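PDB 3M8N: possible glutathione S-transferase from Rhodopseudomonas palustris, which probably acts as a glutathione transferase, joining glutathione to electrophilic substrates. Local coordinates for residues Pro56-Ala61 with Asn70-Tyr75; Ala164-Thr169 with Ala187-Val192. All coordinates share one frame; numbering follows the deposited sequence.

Contact 1 of 2, residues Pro56-Ala61 with Asn70-Tyr75; sequences PLLETA and NAILWY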
# COMPACT_ATOMS: atom_id res chain seq x y z
N PRO A 56 10.03 -9.45 2.03
CA PRO A 56 10.23 -10.00 3.35
C PRO A 56 8.98 -10.73 3.90
O PRO A 56 7.88 -10.50 3.42
CB PRO A 56 10.58 -8.77 4.19
CG PRO A 56 9.76 -7.67 3.57
CD PRO A 56 9.73 -8.00 2.10
N LEU A 57 9.21 -11.61 4.86
CA LEU A 57 8.17 -12.28 5.59
C LEU A 57 8.54 -12.25 7.03
O LEU A 57 9.67 -12.56 7.39
CB LEU A 57 8.08 -13.72 5.13
CG LEU A 57 6.77 -14.49 5.23
CD1 LEU A 57 5.67 -13.85 4.43
CD2 LEU A 57 7.04 -15.86 4.68
N LEU A 58 7.59 -11.85 7.87
CA LEU A 58 7.79 -11.82 9.29
C LEU A 58 7.01 -12.92 9.97
O LEU A 58 5.82 -12.86 10.01
CB LEU A 58 7.32 -10.49 9.87
CG LEU A 58 7.60 -10.18 11.32
CD1 LEU A 58 9.03 -9.98 11.41
CD2 LEU A 58 6.83 -8.94 11.78
N GLU A 59 7.70 -13.90 10.54
CA GLU A 59 7.06 -14.88 11.45
C GLU A 59 6.74 -14.27 12.77
O GLU A 59 7.65 -13.91 13.54
CB GLU A 59 8.02 -15.98 11.85
CG GLU A 59 8.05 -17.19 10.98
CD GLU A 59 8.43 -18.46 11.74
OE1 GLU A 59 7.69 -18.82 12.70
OE2 GLU A 59 9.43 -19.11 11.32
N THR A 60 5.46 -14.17 13.05
CA THR A 60 5.00 -13.92 14.40
C THR A 60 5.03 -15.15 15.36
O THR A 60 6.03 -15.51 16.03
CB THR A 60 3.59 -13.58 14.31
OG1 THR A 60 3.45 -12.44 13.45
CG2 THR A 60 3.08 -13.31 15.73
N ALA A 61 3.85 -15.76 15.43
CA ALA A 61 3.61 -17.06 16.03
C ALA A 61 4.42 -18.13 15.28
O ALA A 61 4.90 -17.86 14.20
CB ALA A 61 2.08 -17.35 15.94
N ASN A 70 5.04 -3.13 3.99
CA ASN A 70 4.39 -1.98 4.63
C ASN A 70 3.43 -2.36 5.71
O ASN A 70 3.21 -1.59 6.64
CB ASN A 70 3.69 -1.08 3.61
CG ASN A 70 4.65 -0.23 2.78
OD1 ASN A 70 5.84 -0.37 2.80
ND2 ASN A 70 4.10 0.62 2.06
N ALA A 71 2.84 -3.56 5.58
CA ALA A 71 2.07 -4.18 6.67
C ALA A 71 2.96 -4.65 7.83
O ALA A 71 2.57 -4.55 8.97
CB ALA A 71 1.22 -5.37 6.14
N ILE A 72 4.11 -5.20 7.52
CA ILE A 72 5.12 -5.54 8.50
C ILE A 72 5.49 -4.29 9.28
O ILE A 72 5.50 -4.32 10.48
CB ILE A 72 6.34 -6.29 7.86
CG1 ILE A 72 5.91 -7.63 7.27
CG2 ILE A 72 7.50 -6.46 8.83
CD1 ILE A 72 6.89 -8.26 6.14
N LEU A 73 5.72 -3.17 8.62
CA LEU A 73 6.14 -1.96 9.27
C LEU A 73 5.10 -1.54 10.25
O LEU A 73 5.45 -1.25 11.35
CB LEU A 73 6.45 -0.79 8.28
CG LEU A 73 7.70 -0.85 7.37
CD1 LEU A 73 7.88 0.41 6.53
CD2 LEU A 73 8.90 -1.08 8.14
N TRP A 74 3.84 -1.51 9.83
CA TRP A 74 2.76 -1.14 10.71
C TRP A 74 2.69 -2.02 11.98
O TRP A 74 2.52 -1.50 13.08
CB TRP A 74 1.43 -1.16 9.96
CG TRP A 74 0.29 -0.73 10.83
CD1 TRP A 74 -0.22 0.54 10.95
CD2 TRP A 74 -0.47 -1.55 11.72
NE1 TRP A 74 -1.24 0.55 11.83
CE2 TRP A 74 -1.44 -0.72 12.32
CE3 TRP A 74 -0.48 -2.94 12.02
CZ2 TRP A 74 -2.40 -1.22 13.30
CZ3 TRP A 74 -1.43 -3.45 12.98
CH2 TRP A 74 -2.37 -2.57 13.61
N TYR A 75 2.80 -3.32 11.78
CA TYR A 75 2.75 -4.27 12.82
C TYR A 75 3.83 -4.01 13.87
O TYR A 75 3.61 -4.12 15.05
CB TYR A 75 2.88 -5.68 12.26
CG TYR A 75 2.82 -6.74 13.36
CD1 TYR A 75 1.62 -7.02 14.05
CD2 TYR A 75 3.94 -7.40 13.79
CE1 TYR A 75 1.55 -7.98 15.06
CE2 TYR A 75 3.87 -8.33 14.84
CZ TYR A 75 2.66 -8.62 15.43
OH TYR A 75 2.58 -9.51 16.44
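The ring of Y75 is the flat group that meets both L58 and T60. L58 CD2 and T60 OG1 approach this ring obliquely. L58 CD2 lies 3.8 Å from Y75 CD2, and the two side chains cross at about a right angle. At the far end of the ring, T60 CG2 is 3.9 Å from Y75 OH. R87 of the second subunit makes a cation-pi contact with the same ring, and its NH2 hydrogen-bonds to Y75 O. This end of the contact therefore reaches the dimer interface.

I72 fills the buried part. Its CG2 branch packs 3.9 Å from L58 CD2. Its other branch runs toward P56, where I72 CD1 lies 3.9 Å from P56 CG and 3.7 Å from P56 O. In L58, CG stands anti to the backbone N (chi1 -172°), which sends it toward the helix; CD2 then lies between I72 CG2 and Y75 CD2. No hydrogen bond crosses the contact; it is held by apolar side chains. V18 of helix 13-24 touches both P56 and I72 and closes that side.

The axes of strand 57-59 and of the helix segment 70-75 come within 9.2 Å, at 37° to each other. L58 faces the helix, while L57 points away from it. The peptide bond before P56 is cis. A cis-proline leading into this strand, followed by strand 65-67 and helix 69-77, is the beta-beta-alpha half of the thioredoxin-like N-terminal domain of glutathione transferases.

Contact 2 of 2, residues Ala164-Thr169 with Ala187-Val192; sequences ALYGYT and AWLRRV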
# COMPACT_ATOMS: atom_id res chain seq x y z
N ALA A 164 9.11 3.84 5.10
CA ALA A 164 8.62 3.21 3.88
C ALA A 164 9.06 3.93 2.61
O ALA A 164 9.57 3.34 1.69
CB ALA A 164 7.13 3.08 3.93
N LEU A 165 8.90 5.25 2.59
CA LEU A 165 9.32 6.08 1.46
C LEU A 165 10.84 6.09 1.29
O LEU A 165 11.35 6.08 0.18
CB LEU A 165 8.79 7.49 1.64
CG LEU A 165 7.28 7.55 1.47
CD1 LEU A 165 6.66 8.81 2.01
CD2 LEU A 165 6.96 7.39 0.03
N TYR A 166 11.55 6.01 2.40
CA TYR A 166 12.96 5.98 2.30
C TYR A 166 13.52 4.82 1.51
O TYR A 166 14.52 4.97 0.87
CB TYR A 166 13.63 6.11 3.70
CG TYR A 166 15.11 6.29 3.61
CD1 TYR A 166 15.69 7.56 3.52
CD2 TYR A 166 15.94 5.18 3.55
CE1 TYR A 166 17.12 7.69 3.41
CE2 TYR A 166 17.30 5.29 3.44
CZ TYR A 166 17.88 6.55 3.36
OH TYR A 166 19.24 6.54 3.23
N GLY A 167 12.92 3.65 1.61
CA GLY A 167 13.37 2.43 0.95
C GLY A 167 13.83 2.52 -0.49
O GLY A 167 14.97 2.14 -0.80
N TYR A 168 12.95 2.97 -1.38
CA TYR A 168 13.31 3.21 -2.76
C TYR A 168 13.80 4.63 -2.98
O TYR A 168 14.72 4.82 -3.72
CB TYR A 168 12.16 2.82 -3.73
CG TYR A 168 11.92 1.37 -3.70
CD1 TYR A 168 12.94 0.49 -4.02
CD2 TYR A 168 10.73 0.86 -3.28
CE1 TYR A 168 12.76 -0.88 -3.95
CE2 TYR A 168 10.53 -0.55 -3.20
CZ TYR A 168 11.55 -1.41 -3.55
OH TYR A 168 11.40 -2.78 -3.48
N THR A 169 13.21 5.64 -2.34
CA THR A 169 13.67 7.01 -2.56
C THR A 169 15.19 7.11 -2.44
O THR A 169 15.83 7.82 -3.21
CB THR A 169 12.99 8.03 -1.65
OG1 THR A 169 11.56 7.91 -1.74
CG2 THR A 169 13.33 9.45 -2.09
N ALA A 187 16.95 16.81 1.63
CA ALA A 187 17.12 17.21 3.04
C ALA A 187 16.44 16.20 3.94
O ALA A 187 16.97 15.83 4.99
CB ALA A 187 16.53 18.64 3.29
N TRP A 188 15.27 15.75 3.49
CA TRP A 188 14.51 14.66 4.13
C TRP A 188 15.30 13.32 4.23
O TRP A 188 15.41 12.71 5.30
CB TRP A 188 13.13 14.49 3.45
CG TRP A 188 12.40 13.28 3.92
CD1 TRP A 188 11.72 13.14 5.06
CD2 TRP A 188 12.35 12.03 3.26
NE1 TRP A 188 11.20 11.88 5.17
CE2 TRP A 188 11.57 11.17 4.06
CE3 TRP A 188 12.86 11.55 2.06
CZ2 TRP A 188 11.30 9.86 3.71
CZ3 TRP A 188 12.57 10.26 1.70
CH2 TRP A 188 11.80 9.42 2.54
N LEU A 189 15.93 12.91 3.14
CA LEU A 189 16.78 11.72 3.16
C LEU A 189 17.85 11.82 4.18
O LEU A 189 18.08 10.86 4.88
CB LEU A 189 17.42 11.44 1.79
CG LEU A 189 16.50 11.17 0.60
CD1 LEU A 189 17.21 11.44 -0.73
CD2 LEU A 189 16.01 9.74 0.70
N ARG A 190 18.51 12.98 4.25
CA ARG A 190 19.56 13.20 5.24
C ARG A 190 18.97 13.21 6.61
O ARG A 190 19.58 12.71 7.50
CB ARG A 190 20.40 14.48 4.98
CG ARG A 190 21.45 14.34 3.80
CD ARG A 190 22.40 15.59 3.50
NE ARG A 190 21.63 16.80 3.15
CZ ARG A 190 21.30 17.21 1.91
NH1 ARG A 190 21.71 16.54 0.83
NH2 ARG A 190 20.54 18.28 1.77
N ARG A 191 17.77 13.76 6.80
CA ARG A 191 17.16 13.76 8.13
C ARG A 191 16.90 12.35 8.63
O ARG A 191 17.19 12.00 9.78
CB ARG A 191 15.88 14.52 7.99
CG ARG A 191 15.33 15.06 9.22
CD ARG A 191 14.06 15.87 8.90
NE ARG A 191 14.38 17.13 8.26
CZ ARG A 191 14.07 17.52 7.02
NH1 ARG A 191 13.34 16.80 6.20
NH2 ARG A 191 14.51 18.71 6.61
N VAL A 192 16.41 11.51 7.76
CA VAL A 192 16.24 10.10 8.03
C VAL A 192 17.52 9.37 8.34
O VAL A 192 17.61 8.65 9.30
CB VAL A 192 15.47 9.36 6.88
CG1 VAL A 192 15.42 7.90 7.16
CG2 VAL A 192 14.10 9.90 6.80
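W188 drives its six-membered ring edge-on into the backbone of helix 164-169, and this is the tight part of the contact. W188 CH2 comes within 3.4 Å of Y166 N and 3.7 Å of L165 CB. W188 CZ3 meets T169 CG2 at 3.9 Å. From its own helix, one turn on, V192 CG2 lies over one face of the indole, offset toward the rim.

The Y166 ring meets V192 and L189. V192 CG1 stands over one face, 4.1 Å from the centroid of the Y166 ring, in a CH-pi contact. L189 CD2 approaches obliquely, 3.6 Å from Y166 CE1. An extended first torsion (chi1 -171°) lets Y166 reach toward helix 187-192. Y166 OH hydrogen-bonds to E193 OE2, and W188 NE1 to D162 OD1. T169 OG1 turns back and hydrogen-bonds to L165 O at 2.7 Å, leaving CG2 to face W188 and L189.

Without the indole, as with an alanine here, a gap would probably open beside L165 and T169, and D162 OD1 would lose its N-H partner.

The outer side of helix 187-192 is looser: R190 is exposed and points away. The axes of the two six-residue segments cross at -113°, 10.9 Å apart at their closest. This steep crossing of helices 160-169 and 183-193 belongs to the core of the all-helical C-terminal domain of the glutathione transferase fold.

Overall arrangement
Contact 1 closes before contact 2 opens along the chain. Contact 1 lies in the thioredoxin-like N-terminal domain, between strand 57-59 of the mixed sheet and helix 69-77. Contact 2 joins helices 160-169 and 183-193 of the helical C-terminal domain. Their centres are about 21 Å apart, on opposite sides of the chain's centre. They share no helix or strand, yet they touch: L73 CD1 packs 3.8 Å from A164 CB, and N70 also packs on A164. With helix 87-117 beside both, this packing sets the two domains against each other, consistent with other glutathione transferases, where the active site lies between the domains. Contact 1 alone also reaches the second subunit.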